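Local coordinates for ribosomal protein L11 methyltransferase (Lactobacillus delbrueckii subsp. bulgaricus ATCC BAA-365, PDB 3GRZ) that probably methylates lysine side chains of ribosomal protein L11 using S-adenosyl-L-methionine, this chain being its C-terminal, SAM-binding catalytic piece, at residues Glu136-Leu139 against Asp140-Pro143. Numbering follows the deposited sequence.
Sequences EILL and DLIP
The carbonyls of Ile137 and Leu138 accept N-H groups from the next turn of helix 135-145, an amphipathic helix that follows strand 126-132 in the Rossmann-like methyltransferase fold. Ile137 O takes Leu141 N at 3.0 Å and a weak, bent second bond from Asp140 N. Leu138 O receives Ile142 N at 2.8 Å.

Of the apolar side chains, Leu138 and Leu141 face the sheet, where Phe157 and Ala131 pack on both. Their first torsions differ, Leu141 with CG anti to its backbone N (chi1 -179°) and Leu138 with CG beside its own (chi1 -72°), and with this pairing Leu138 CD2 lies 4.2 Å from Leu141 CD2. Leu139 and Ile142 lean on helix 165-174, sharing Ala171, with Leu139 CD2 4.4 Å from Ile142 CD1. The division is not strict: Leu138 also reaches Ile168 of that helix, and Ile142 also meets Phe157.

On the solvent side, one water donates to Glu136 O at 2.8 Å and, weakly, to Asp140 OD1, linking the carboxylate to the carbonyl one turn back. Pro143 has no N-H to offer Leu139 O, so the helix kinks there, and the ring instead sets its CD 3.3 Å from Leu139 O.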
loop_
_atom_site.group_PDB
_atom_site.type_symbol
_atom_site.label_atom_id
_atom_site.label_comp_id
_atom_site.label_asym_id
_atom_site.label_seq_id
_atom_site.Cartn_x
_atom_site.Cartn_y
_atom_site.Cartn_z
ATOM N N GLU B 136 15.312 7.908 16.511
ATOM C CA GLU B 136 16.347 8.869 16.930
ATOM C C GLU B 136 17.308 9.254 15.806
ATOM O O GLU B 136 17.780 10.386 15.766
ATOM C CB GLU B 136 17.100 8.440 18.193
ATOM C CG GLU B 136 17.656 7.032 18.215
ATOM C CD GLU B 136 16.676 6.045 18.817
ATOM O OE1 GLU B 136 16.540 5.987 20.072
ATOM O OE2 GLU B 136 16.035 5.344 18.012
ATOM N N ILE B 137 17.563 8.323 14.886
ATOM C CA ILE B 137 18.362 8.605 13.692
ATOM C C ILE B 137 17.519 9.402 12.692
ATOM O O ILE B 137 18.022 10.333 12.054
ATOM C CB ILE B 137 18.914 7.307 13.040
ATOM C CG1 ILE B 137 19.578 6.417 14.101
ATOM C CG2 ILE B 137 19.920 7.635 11.927
ATOM C CD1 ILE B 137 19.734 4.968 13.680
ATOM N N LEU B 138 16.232 9.054 12.574
ATOM C CA LEU B 138 15.297 9.841 11.747
ATOM C C LEU B 138 15.245 11.316 12.153
ATOM O O LEU B 138 15.202 12.192 11.286
ATOM C CB LEU B 138 13.886 9.252 11.755
ATOM C CG LEU B 138 13.673 7.952 10.988
ATOM C CD1 LEU B 138 12.259 7.444 11.253
ATOM C CD2 LEU B 138 13.903 8.136 9.503
ATOM N N LEU B 139 15.268 11.569 13.460
ATOM C CA LEU B 139 15.329 12.933 14.005
ATOM C C LEU B 139 16.553 13.712 13.507
ATOM O O LEU B 139 16.457 14.917 13.272
ATOM C CB LEU B 139 15.263 12.933 15.545
ATOM C CG LEU B 139 13.932 12.496 16.184
ATOM C CD1 LEU B 139 14.063 12.290 17.683
ATOM C CD2 LEU B 139 12.795 13.476 15.883
ATOM N N ASP B 140 17.679 13.022 13.320
ATOM C CA ASP B 140 18.867 13.631 12.701
ATOM C C ASP B 140 18.724 13.800 11.183
ATOM O O ASP B 140 19.306 14.721 10.597
ATOM C CB ASP B 140 20.128 12.827 13.030
ATOM C CG ASP B 140 20.467 12.844 14.516
ATOM O OD1 ASP B 140 20.102 13.821 15.203
ATOM O OD2 ASP B 140 21.103 11.877 14.992
ATOM N N LEU B 141 17.949 12.915 10.551
ATOM C CA LEU B 141 17.712 12.991 9.106
ATOM C C LEU B 141 16.773 14.136 8.738
ATOM O O LEU B 141 16.952 14.774 7.695
ATOM C CB LEU B 141 17.146 11.663 8.559
ATOM C CG LEU B 141 16.862 11.590 7.053
ATOM C CD1 LEU B 141 18.137 11.815 6.196
ATOM C CD2 LEU B 141 16.201 10.267 6.699
ATOM N N ILE B 142 15.769 14.381 9.579
ATOM C CA ILE B 142 14.736 15.377 9.263
ATOM C C ILE B 142 15.300 16.745 8.772
ATOM O O ILE B 142 14.935 17.176 7.672
ATOM C CB ILE B 142 13.632 15.479 10.376
ATOM C CG1 ILE B 142 12.717 14.238 10.337
ATOM C CG2 ILE B 142 12.796 16.741 10.193
ATOM C CD1 ILE B 142 11.927 13.971 11.618
ATOM N N PRO B 143 16.237 17.387 9.528
ATOM C CA PRO B 143 16.759 18.690 9.052
ATOM C C PRO B 143 17.616 18.650 7.781
ATOM O O PRO B 143 17.931 19.712 7.227
ATOM C CB PRO B 143 17.615 19.190 10.229
ATOM C CG PRO B 143 17.255 18.344 11.388
ATOM C CD PRO B 143 16.862 17.020 10.814
HETATM O O HOH W 1 18.302 12.335 17.674
#